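Tryptophan synthase alpha-subunit (Pyrococcus furiosus, PDB 1GEQ) cleaves indoleglycerol phosphate to indole and glyceraldehyde 3-phosphate in an aldol-type reaction, the alpha half-reaction in the last step of tryptophan biosynthesis. Local coordinates at residues M1-G5 and N192-V196; A27-Y31 and L238-E243; V72-R76 and S107-G111; L65-F69 and F100-A104; L139-N143 and L162-Y166. All blocks are in the same frame, centred on the assembly; numbering follows the deposited sequence.

Contact 1: residues M1-G5 and N192-V196; sequences MFKDG and NKVAV
Lys193 and Phe2 account for most of the 239 Å² buried here, with Asp4 a distant third. The lysine chain runs extended beyond CG and ends between two oxygens of the N-terminal segment. Its NZ gives one hydrogen bond to the backbone oxygen of Phe2 (Lys193 NZ to Phe2 O 2.7 Å), approached in the carbonyl plane at a C=O...N angle of 154°. A second goes to the carboxylate of Asp4 (Lys193 NZ to Asp4 OD2 2.9 Å) as part of a salt bridge. This one is met from well above the carboxylate plane, 66° out of it. Asn215 supplies another donor to the same OD2 and probably helps hold the carboxylate in place.

The apolar half belongs to Phe2. Its CG stands between the backbone N and the carbonyl carbon (chi1 51°), which sends the ring inward to Ala195, with Phe2 CZ 3.9 Å from Ala195 CB. The ring edge faces the Val194 carbonyl, Phe2 CZ lying 4.2 Å from Val194 O. Phe159 packs against Phe2 edge-to-face, and Ile8 of strand 6-12 touches both Phe2 and Ala195. An aromatic residue ahead of the first strand, set against the beginnings of later strands, is consistent with an N-terminal segment covering the bottom of a TIM barrel, the end remote from its catalytic loops.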
# COMPACT_ATOMS: atom_id res chain seq x y z
N MET A 1 -6.67 10.55 -1.74
CA MET A 1 -7.71 10.14 -0.76
C MET A 1 -7.19 10.30 0.66
O MET A 1 -7.82 9.87 1.61
CB MET A 1 -8.16 8.70 -1.04
CG MET A 1 -7.07 7.65 -1.07
SD MET A 1 -7.61 6.07 -1.84
CE MET A 1 -8.56 5.37 -0.47
N PHE A 2 -6.04 10.96 0.78
CA PHE A 2 -5.43 11.22 2.08
C PHE A 2 -4.95 12.68 2.13
O PHE A 2 -4.76 13.31 1.08
CB PHE A 2 -4.26 10.25 2.30
CG PHE A 2 -3.28 10.21 1.15
CD1 PHE A 2 -2.35 11.24 0.96
CD2 PHE A 2 -3.30 9.16 0.23
CE1 PHE A 2 -1.47 11.22 -0.11
CE2 PHE A 2 -2.41 9.12 -0.85
CZ PHE A 2 -1.49 10.16 -1.02
N LYS A 3 -4.74 13.20 3.34
CA LYS A 3 -4.27 14.58 3.51
C LYS A 3 -2.85 14.74 2.99
O LYS A 3 -2.05 13.81 3.07
CB LYS A 3 -4.23 14.98 5.00
CG LYS A 3 -5.49 14.72 5.81
CD LYS A 3 -5.22 15.11 7.26
CE LYS A 3 -6.41 14.82 8.18
NZ LYS A 3 -6.10 15.21 9.59
N ASP A 4 -2.54 15.93 2.46
CA ASP A 4 -1.19 16.18 1.96
C ASP A 4 -0.22 16.10 3.13
O ASP A 4 -0.53 16.54 4.25
CB ASP A 4 -1.11 17.58 1.32
CG ASP A 4 -1.65 17.60 -0.11
OD1 ASP A 4 -1.85 18.71 -0.65
OD2 ASP A 4 -1.87 16.51 -0.68
N GLY A 5 0.95 15.52 2.86
CA GLY A 5 1.98 15.37 3.87
C GLY A 5 1.82 14.13 4.73
O GLY A 5 2.52 13.95 5.72
N ASN A 192 -4.30 13.41 -10.08
CA ASN A 192 -4.51 12.67 -8.83
C ASN A 192 -3.34 12.91 -7.88
O ASN A 192 -2.26 13.30 -8.31
CB ASN A 192 -4.58 11.16 -9.09
CG ASN A 192 -5.95 10.71 -9.53
OD1 ASN A 192 -6.18 10.43 -10.71
ND2 ASN A 192 -6.87 10.63 -8.59
N LYS A 193 -3.57 12.70 -6.59
CA LYS A 193 -2.50 12.86 -5.62
C LYS A 193 -1.54 11.70 -5.88
O LYS A 193 -1.94 10.68 -6.45
CB LYS A 193 -3.02 12.79 -4.19
CG LYS A 193 -3.90 13.98 -3.80
CD LYS A 193 -4.11 14.03 -2.29
CE LYS A 193 -4.83 15.31 -1.87
NZ LYS A 193 -4.64 15.60 -0.42
N VAL A 194 -0.30 11.86 -5.47
CA VAL A 194 0.71 10.83 -5.67
C VAL A 194 1.34 10.44 -4.34
O VAL A 194 1.63 11.30 -3.51
CB VAL A 194 1.85 11.33 -6.61
CG1 VAL A 194 2.97 10.32 -6.67
CG2 VAL A 194 1.30 11.59 -8.00
N ALA A 195 1.54 9.14 -4.14
CA ALA A 195 2.19 8.64 -2.94
C ALA A 195 3.41 7.89 -3.46
O ALA A 195 3.36 7.31 -4.56
CB ALA A 195 1.25 7.68 -2.18
N VAL A 196 4.51 7.93 -2.72
CA VAL A 196 5.72 7.25 -3.16
C VAL A 196 6.17 6.17 -2.17
O VAL A 196 6.08 6.34 -0.95
CB VAL A 196 6.89 8.24 -3.33
CG1 VAL A 196 6.54 9.29 -4.39
CG2 VAL A 196 7.20 8.93 -1.98

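Contact 2: residues A27-Y31 and L238-E243; sequences ALDEY and LKKKVE
Tyr31 reaches across to Glu243 and gives it the hydrogen bond that joins the two segments, with Tyr31 OH 2.5 Å from Glu243 OE2. The direction is settled: the phenol donates, and the carboxylate accepts through its anti lone pair, the one turned away from OE1. Ring and carboxylate planes are 54° apart, and Glu243 CG lies 3.8 Å from Tyr31 CE2, so the aliphatic part of the glutamate packs by the ring as its end takes the bond. Lys239 NZ stands 3.8 Å from Tyr31 OH and 4.5 Å from Glu30 OE1, beyond a salt bridge with the latter.

Backbone donors are met locally. Tyr31 N bonds to Leu28 O within its own segment, while Val242 N and Glu243 N find Leu238 O and Lys239 O one helical turn back. Asp29, pointing elsewhere, has both carboxylate oxygens bonded to Ser79 and Thr81.

Under the polar layer, the two branches of Val242 divide the apolar work. CG1, anti to the backbone N (chi1 172°), meets Tyr31 CB at 3.6 Å; CG2 meets Leu28 CD2, also at 3.6 Å. Leu28 CD2 further rests 4.0 Å from Leu238 CB, and Leu7 and Pro9 of the first strand lie beneath this layer. The first and last helices of the barrel wall are thus joined by a buried apolar strip with a polar outer margin. There Glu243 OE2 has the phenol as donor, and the nearby ammonium group of Lys239 would probably favour the carboxylate form of Glu243.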
# COMPACT_ATOMS: atom_id res chain seq x y z
N ALA A 27 -2.21 0.70 16.63
CA ALA A 27 -1.12 1.48 17.22
C ALA A 27 -0.58 2.57 16.29
O ALA A 27 -0.13 3.62 16.76
CB ALA A 27 0.01 0.55 17.66
N LEU A 28 -0.60 2.32 14.98
CA LEU A 28 -0.08 3.30 14.03
C LEU A 28 -1.13 4.27 13.49
O LEU A 28 -0.79 5.29 12.87
CB LEU A 28 0.57 2.59 12.84
CG LEU A 28 1.78 1.68 13.11
CD1 LEU A 28 2.20 0.98 11.82
CD2 LEU A 28 2.91 2.51 13.68
N ASP A 29 -2.39 3.97 13.73
CA ASP A 29 -3.47 4.81 13.23
C ASP A 29 -3.35 6.31 13.51
O ASP A 29 -3.59 7.12 12.62
CB ASP A 29 -4.81 4.32 13.78
CG ASP A 29 -5.99 4.86 12.99
OD1 ASP A 29 -7.08 5.03 13.57
OD2 ASP A 29 -5.82 5.13 11.78
N GLU A 30 -2.96 6.69 14.73
CA GLU A 30 -2.86 8.11 15.05
C GLU A 30 -1.80 8.87 14.26
O GLU A 30 -1.78 10.10 14.28
CB GLU A 30 -2.60 8.32 16.55
CG GLU A 30 -1.30 7.73 17.05
CD GLU A 30 -0.95 8.23 18.45
OE1 GLU A 30 -0.56 7.41 19.30
OE2 GLU A 30 -1.06 9.46 18.68
N TYR A 31 -0.92 8.16 13.56
CA TYR A 31 0.12 8.82 12.78
C TYR A 31 -0.14 8.70 11.28
O TYR A 31 0.50 9.39 10.49
CB TYR A 31 1.51 8.21 13.04
CG TYR A 31 1.92 8.06 14.48
CD1 TYR A 31 1.82 6.82 15.12
CD2 TYR A 31 2.47 9.12 15.19
CE1 TYR A 31 2.27 6.65 16.43
CE2 TYR A 31 2.92 8.96 16.50
CZ TYR A 31 2.81 7.72 17.11
OH TYR A 31 3.27 7.54 18.40
N LEU A 238 7.43 -0.08 16.35
CA LEU A 238 6.83 0.47 15.14
C LEU A 238 6.47 1.94 15.38
O LEU A 238 6.75 2.80 14.54
CB LEU A 238 5.56 -0.31 14.75
CG LEU A 238 5.76 -1.77 14.30
CD1 LEU A 238 4.41 -2.46 14.12
CD2 LEU A 238 6.56 -1.79 12.99
N LYS A 239 5.88 2.23 16.53
CA LYS A 239 5.50 3.60 16.86
C LYS A 239 6.75 4.48 16.93
O LYS A 239 6.76 5.60 16.43
CB LYS A 239 4.75 3.64 18.21
CG LYS A 239 3.56 2.69 18.27
CD LYS A 239 2.86 2.72 19.63
CE LYS A 239 2.11 4.03 19.85
NZ LYS A 239 2.67 4.82 20.99
N LYS A 240 7.80 3.96 17.55
CA LYS A 240 9.04 4.71 17.68
C LYS A 240 9.67 5.01 16.32
O LYS A 240 10.23 6.08 16.12
CB LYS A 240 10.03 3.95 18.57
CG LYS A 240 9.70 4.08 20.05
CD LYS A 240 10.05 5.47 20.56
CE LYS A 240 11.55 5.57 20.84
NZ LYS A 240 12.06 6.97 20.70
N LYS A 241 9.56 4.07 15.39
CA LYS A 241 10.12 4.27 14.06
C LYS A 241 9.31 5.32 13.28
O LYS A 241 9.89 6.18 12.62
CB LYS A 241 10.18 2.94 13.30
CG LYS A 241 10.58 3.07 11.85
CD LYS A 241 11.79 3.97 11.63
CE LYS A 241 13.11 3.23 11.63
NZ LYS A 241 14.16 4.03 10.91
N VAL A 242 7.99 5.24 13.36
CA VAL A 242 7.15 6.22 12.66
C VAL A 242 7.39 7.59 13.29
O VAL A 242 7.46 8.60 12.59
CB VAL A 242 5.64 5.85 12.77
CG1 VAL A 242 4.79 6.97 12.20
CG2 VAL A 242 5.37 4.56 12.02
N GLU A 243 7.55 7.62 14.61
CA GLU A 243 7.80 8.87 15.30
C GLU A 243 9.08 9.50 14.78
O GLU A 243 9.13 10.70 14.51
CB GLU A 243 7.88 8.65 16.81
CG GLU A 243 6.59 8.97 17.52
CD GLU A 243 6.58 8.52 18.97
OE1 GLU A 243 7.62 8.65 19.65
OE2 GLU A 243 5.52 8.04 19.43

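Contact 3: residues V72-R76 and S107-G111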
# COMPACT_ATOMS: atom_id res chain seq x y z
N VAL A 72 -9.72 -5.75 8.52
CA VAL A 72 -10.32 -4.47 8.16
C VAL A 72 -11.63 -4.25 8.89
O VAL A 72 -11.90 -3.15 9.39
CB VAL A 72 -10.58 -4.38 6.64
CG1 VAL A 72 -11.35 -3.11 6.31
CG2 VAL A 72 -9.26 -4.40 5.88
N LYS A 73 -12.46 -5.28 8.95
CA LYS A 73 -13.74 -5.17 9.63
C LYS A 73 -13.52 -4.75 11.08
O LYS A 73 -14.14 -3.81 11.56
CB LYS A 73 -14.48 -6.51 9.59
CG LYS A 73 -15.95 -6.40 9.88
CD LYS A 73 -16.54 -7.75 10.27
CE LYS A 73 -16.01 -8.21 11.61
NZ LYS A 73 -15.28 -9.51 11.53
N GLU A 74 -12.63 -5.46 11.77
CA GLU A 74 -12.33 -5.15 13.17
C GLU A 74 -11.74 -3.76 13.33
O GLU A 74 -12.06 -3.05 14.28
CB GLU A 74 -11.36 -6.19 13.74
CG GLU A 74 -12.05 -7.48 14.12
CD GLU A 74 -13.04 -7.27 15.25
OE1 GLU A 74 -14.14 -7.84 15.18
OE2 GLU A 74 -12.70 -6.53 16.20
N PHE A 75 -10.88 -3.38 12.40
CA PHE A 75 -10.26 -2.07 12.44
C PHE A 75 -11.32 -0.98 12.27
O PHE A 75 -11.26 0.06 12.92
CB PHE A 75 -9.22 -1.96 11.32
CG PHE A 75 -8.52 -0.63 11.28
CD1 PHE A 75 -7.57 -0.30 12.24
CD2 PHE A 75 -8.80 0.28 10.27
CE1 PHE A 75 -6.92 0.93 12.20
CE2 PHE A 75 -8.15 1.51 10.22
CZ PHE A 75 -7.21 1.84 11.19
N ARG A 76 -12.28 -1.24 11.39
CA ARG A 76 -13.36 -0.30 11.11
C ARG A 76 -14.19 0.02 12.35
O ARG A 76 -14.86 1.05 12.40
CB ARG A 76 -14.25 -0.84 9.99
CG ARG A 76 -13.69 -0.57 8.60
CD ARG A 76 -13.70 0.93 8.33
NE ARG A 76 -13.00 1.29 7.10
CZ ARG A 76 -11.92 2.06 7.07
NH1 ARG A 76 -11.42 2.56 8.19
NH2 ARG A 76 -11.33 2.34 5.91
N SER A 107 -16.51 -4.97 3.80
CA SER A 107 -15.68 -4.98 5.01
C SER A 107 -15.22 -3.59 5.43
O SER A 107 -14.84 -3.39 6.59
CB SER A 107 -14.46 -5.88 4.78
OG SER A 107 -14.85 -7.18 4.41
N GLY A 108 -15.24 -2.65 4.50
CA GLY A 108 -14.81 -1.29 4.82
C GLY A 108 -13.59 -0.80 4.07
O GLY A 108 -13.01 0.23 4.41
N VAL A 109 -13.19 -1.54 3.03
CA VAL A 109 -12.02 -1.18 2.22
C VAL A 109 -12.37 0.02 1.33
O VAL A 109 -13.43 0.04 0.71
CB VAL A 109 -11.57 -2.35 1.33
CG1 VAL A 109 -10.48 -1.88 0.35
CG2 VAL A 109 -11.05 -3.49 2.19
N ASP A 110 -11.48 1.00 1.26
CA ASP A 110 -11.74 2.19 0.45
C ASP A 110 -11.16 2.12 -0.96
O ASP A 110 -11.81 2.51 -1.93
CB ASP A 110 -11.19 3.42 1.16
CG ASP A 110 -11.75 3.56 2.56
OD1 ASP A 110 -11.00 3.32 3.53
OD2 ASP A 110 -12.94 3.90 2.68
N GLY A 111 -9.94 1.61 -1.07
CA GLY A 111 -9.31 1.51 -2.37
C GLY A 111 -8.59 0.20 -2.57
O GLY A 111 -8.36 -0.54 -1.62
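Arg76 lays the NE-NH2 edge of its guanidinium against the carbonyl of Gly108 and holds that single oxygen with two nitrogens. Arg76 NE lies 2.9 Å and Arg76 NH2 3.1 Å from Gly108 O, which sits close to the guanidinium plane. The N-H...O angles are 150° and 137°, both bent, with the two donors converging on one oxygen. NH2 also forms a salt bridge, Arg76 NH2 to Asp110 OD1 2.6 Å, although the guanidinium and carboxylate planes are turned 52° apart. The remaining nitrogen, NH1, serves the backbone oxygens of Ser79 and Thr81, and Asp110 OD1 takes a second donor from Ile83 N. With this many partners the guanidinium has little freedom to rotate.

A bend at chi2 brings the arginine chain around to this position, its CG passing 3.6 Å from Ser107 O and 4.0 Å from Gly108 CA, where glycine leaves room for it. Val72 packs a turn earlier in the helix. Its CG1, anti to the backbone N, lies 3.5 Å from Ser107 O and 4.1 Å from Val109 CG2.

Gly108, with its positive phi, ends helix 97-107 in a Schellman motif, and the chain then turns inward to strand 111-114. Arg76, near the end of the neighbouring helix, ties that turn to the loop ahead of strand 83-87: a fastening between adjacent alpha-to-beta connections at the N-terminal end of a TIM barrel.

Contact 4: residues L65-F69 and F100-A104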
# COMPACT_ATOMS: atom_id res chain seq x y z
N LEU A 65 -7.04 -15.90 2.96
CA LEU A 65 -7.52 -14.72 2.25
C LEU A 65 -8.57 -13.92 3.01
O LEU A 65 -8.42 -12.71 3.18
CB LEU A 65 -8.10 -15.11 0.89
CG LEU A 65 -8.63 -13.92 0.07
CD1 LEU A 65 -7.46 -13.10 -0.44
CD2 LEU A 65 -9.48 -14.42 -1.09
N ARG A 66 -9.64 -14.59 3.43
CA ARG A 66 -10.73 -13.93 4.14
C ARG A 66 -10.32 -13.26 5.44
O ARG A 66 -10.99 -12.34 5.91
CB ARG A 66 -11.86 -14.93 4.39
CG ARG A 66 -12.39 -15.57 3.11
CD ARG A 66 -13.86 -15.27 2.86
NE ARG A 66 -14.10 -14.69 1.54
CZ ARG A 66 -13.77 -15.27 0.39
NH1 ARG A 66 -13.19 -16.46 0.38
NH2 ARG A 66 -14.02 -14.65 -0.76
N GLU A 67 -9.21 -13.70 6.03
CA GLU A 67 -8.75 -13.10 7.28
C GLU A 67 -8.40 -11.64 7.06
O GLU A 67 -8.41 -10.84 8.00
CB GLU A 67 -7.56 -13.88 7.84
CG GLU A 67 -7.96 -15.17 8.52
CD GLU A 67 -6.78 -16.03 8.91
OE1 GLU A 67 -7.00 -17.14 9.43
OE2 GLU A 67 -5.62 -15.60 8.69
N ALA A 68 -8.08 -11.29 5.82
CA ALA A 68 -7.74 -9.92 5.49
C ALA A 68 -8.98 -9.07 5.74
O ALA A 68 -8.90 -7.98 6.30
CB ALA A 68 -7.31 -9.82 4.03
N PHE A 69 -10.13 -9.58 5.31
CA PHE A 69 -11.38 -8.87 5.49
C PHE A 69 -11.75 -8.76 6.96
O PHE A 69 -12.42 -7.81 7.36
CB PHE A 69 -12.51 -9.56 4.70
CG PHE A 69 -12.28 -9.60 3.21
CD1 PHE A 69 -11.92 -8.44 2.52
CD2 PHE A 69 -12.43 -10.79 2.50
CE1 PHE A 69 -11.73 -8.47 1.13
CE2 PHE A 69 -12.24 -10.83 1.12
CZ PHE A 69 -11.88 -9.67 0.43
N PHE A 100 -14.89 -10.37 -5.20
CA PHE A 100 -13.82 -9.84 -4.36
C PHE A 100 -14.07 -8.39 -3.99
O PHE A 100 -14.13 -8.04 -2.80
CB PHE A 100 -12.47 -9.96 -5.08
CG PHE A 100 -11.29 -9.74 -4.18
CD1 PHE A 100 -10.54 -10.82 -3.72
CD2 PHE A 100 -10.93 -8.46 -3.77
CE1 PHE A 100 -9.46 -10.63 -2.87
CE2 PHE A 100 -9.85 -8.26 -2.91
CZ PHE A 100 -9.11 -9.35 -2.46
N LEU A 101 -14.20 -7.53 -4.99
CA LEU A 101 -14.42 -6.11 -4.76
C LEU A 101 -15.63 -5.85 -3.87
O LEU A 101 -15.60 -4.97 -3.00
CB LEU A 101 -14.57 -5.38 -6.10
CG LEU A 101 -13.34 -5.43 -7.02
CD1 LEU A 101 -13.60 -4.61 -8.27
CD2 LEU A 101 -12.13 -4.90 -6.27
N ALA A 102 -16.69 -6.62 -4.07
CA ALA A 102 -17.91 -6.48 -3.28
C ALA A 102 -17.69 -6.75 -1.79
O ALA A 102 -18.08 -5.95 -0.94
CB ALA A 102 -18.99 -7.41 -3.82
N GLU A 103 -17.06 -7.88 -1.49
CA GLU A 103 -16.80 -8.24 -0.10
C GLU A 103 -15.79 -7.27 0.51
O GLU A 103 -15.87 -6.95 1.70
CB GLU A 103 -16.27 -9.68 -0.02
CG GLU A 103 -16.25 -10.26 1.39
CD GLU A 103 -15.87 -11.73 1.41
OE1 GLU A 103 -15.92 -12.36 2.49
OE2 GLU A 103 -15.51 -12.26 0.33
N ALA A 104 -14.86 -6.78 -0.30
CA ALA A 104 -13.86 -5.83 0.18
C ALA A 104 -14.56 -4.56 0.62
O ALA A 104 -14.32 -4.04 1.72
CB ALA A 104 -12.86 -5.52 -0.93
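Phe69 and Ala104 mark the nearest backbone approach, with CA atoms 6.6 Å apart, between two helical segments that run in broadly the same direction. Their axes come within 11.1 Å at an angle of 36°, as befits neighbouring helices in the outer layer of a TIM barrel; here helices 65-76 and 97-107 flank strand 83-87.

At this separation Phe69 lies between the helices, its CE1 3.5 Å from Ala104 CA. The edge of Phe69 points to a face of Phe100 in a T-shaped pair, centroids 5.5 Å apart and planes at 63°, and Leu85 of the strand below touches both rings. Over one face of Phe69 passes Glu103, whose CG makes a CH-pi contact 4.2 Å from the ring centroid.

Glu103 takes this path because its CG is anti to the backbone N (chi1 -167°) and the rest of the chain is extended, carrying the carboxylate across the ring to Arg66. There the guanidinium and carboxylate are nearly coplanar, which lets the salt bridge form side-on. Arg66 NE and NH2 both donate to OE2, the latter through the syn lone pair at 3.0 Å from Arg66 NH2 to Glu103 OE2; a weak bond from NE to OE1 adds to the grip. At the far end of the interface, Leu65 CD1 meets the edge of the Phe100 ring, 4.0 Å from CE1.

Contact 5: residues L139-N143 and L162-Y166; sequences LAAPN and LVSLY
The pyrrolidine ring of Pro142 turns its CD corner to the chain opposite, where Pro142 CD lies 3.2 Å from Val163 O and 3.7 Å from Leu165 N. Leu165 CG packs at the same corner, 4.0 Å from Pro142 CD. Proline has no N-H to offer, and Val163 O, buried here, finds no hydrogen-bonding partner in the model.

Two residues back, the peptide carbonyl of Ala140 is well used. It accepts from Val163 N at 3.0 Å from Ala140 O, with an N-H...O angle of 167°, while Leu162 CA-H adds a contact to the same oxygen. This is the last parallel pairing, Ala140 with Leu162, before strands 135-140 and 159-163 part. Helix 146-155 links the two strands in a beta-alpha-beta unit of the TIM barrel.

Ala140 CB and Leu162 CD2 meet 4.0 Å apart on the side packed by helix 177-189. On the other side Leu139, its CG between the backbone N and carbonyl carbon (chi1 79°), sets CD1 3.9 Å from Val163 CG2. The Val163 side chain is about 7 Å from those of the proton acceptors Glu36 and Asp47.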
# COMPACT_ATOMS: atom_id res chain seq x y z
N LEU A 139 0.02 1.60 -9.96
CA LEU A 139 1.41 1.91 -9.71
C LEU A 139 2.19 2.24 -10.97
O LEU A 139 1.78 1.90 -12.08
CB LEU A 139 2.08 0.76 -8.94
CG LEU A 139 2.53 -0.51 -9.65
CD1 LEU A 139 3.85 -0.25 -10.35
CD2 LEU A 139 2.70 -1.63 -8.62
N ALA A 140 3.29 2.94 -10.78
CA ALA A 140 4.16 3.33 -11.87
C ALA A 140 5.57 3.21 -11.33
O ALA A 140 5.85 3.58 -10.19
CB ALA A 140 3.87 4.78 -12.31
N ALA A 141 6.46 2.65 -12.16
CA ALA A 141 7.85 2.45 -11.79
C ALA A 141 8.67 3.44 -12.61
O ALA A 141 8.13 4.12 -13.48
CB ALA A 141 8.28 1.01 -12.11
N PRO A 142 9.98 3.54 -12.35
CA PRO A 142 10.84 4.47 -13.09
C PRO A 142 10.90 4.29 -14.62
O PRO A 142 11.29 5.23 -15.34
CB PRO A 142 12.19 4.28 -12.42
CG PRO A 142 11.82 3.98 -11.00
CD PRO A 142 10.70 2.98 -11.19
N ASN A 143 10.53 3.12 -15.13
CA ASN A 143 10.57 2.91 -16.58
C ASN A 143 9.22 3.20 -17.23
O ASN A 143 9.00 2.90 -18.40
CB ASN A 143 11.02 1.47 -16.91
CG ASN A 143 10.03 0.43 -16.45
OD1 ASN A 143 9.41 0.57 -15.40
ND2 ASN A 143 9.90 -0.65 -17.22
N LEU A 162 3.79 5.59 -6.84
CA LEU A 162 5.09 5.53 -7.51
C LEU A 162 6.01 4.63 -6.69
O LEU A 162 6.15 4.81 -5.48
CB LEU A 162 5.71 6.93 -7.60
CG LEU A 162 4.87 8.04 -8.24
CD1 LEU A 162 5.74 9.29 -8.42
CD2 LEU A 162 4.33 7.58 -9.55
N VAL A 163 6.65 3.67 -7.35
CA VAL A 163 7.55 2.77 -6.64
C VAL A 163 8.92 2.72 -7.31
O VAL A 163 9.07 3.15 -8.45
CB VAL A 163 6.98 1.33 -6.57
CG1 VAL A 163 5.69 1.30 -5.76
CG2 VAL A 163 6.72 0.80 -7.99
N SER A 164 9.90 2.18 -6.60
CA SER A 164 11.26 2.07 -7.13
C SER A 164 11.41 0.71 -7.82
O SER A 164 10.73 -0.25 -7.45
CB SER A 164 12.27 2.21 -5.99
OG SER A 164 13.47 2.80 -6.44
N LEU A 165 12.31 0.63 -8.81
CA LEU A 165 12.50 -0.62 -9.55
C LEU A 165 12.52 -1.88 -8.68
O LEU A 165 11.88 -2.87 -9.03
CB LEU A 165 13.78 -0.55 -10.39
CG LEU A 165 13.61 0.23 -11.71
CD1 LEU A 165 14.97 0.47 -12.35
CD2 LEU A 165 12.70 -0.54 -12.65
N TYR A 166 13.24 -1.85 -7.56
CA TYR A 166 13.29 -3.02 -6.70
C TYR A 166 13.50 -2.63 -5.23
O TYR A 166 12.59 -2.17 -4.54
CB TYR A 166 14.42 -3.96 -7.12
CG TYR A 166 14.54 -4.25 -8.61
CD1 TYR A 166 13.75 -5.20 -9.24
CD2 TYR A 166 15.50 -3.58 -9.37
CE1 TYR A 166 13.93 -5.49 -10.60
CE2 TYR A 166 15.68 -3.86 -10.71
CZ TYR A 166 14.90 -4.81 -11.33
OH TYR A 166 15.10 -5.08 -12.67

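Overall arrangement
From the N terminus, contact 1 opens first and contact 2 second. They close in the same order, at 192-196 and 238-243, so their loops cross. Contacts 3, 4 and 5 fall within both loops. Contact 4 opens before contact 3 and closes before it, so these two also cross; their centres are 9 Å apart and both use helix 65-76. Contact 5 follows both in series, across the chain's centre from them. Contact 2 joins the first and last helices of the barrel, whereas contact 1 ties the N terminus to the seventh strand, next to the strand 159-163 of contact 5. Met1 also packs on Asp110 of contact 3, and Asp29 of contact 2 touches Phe75.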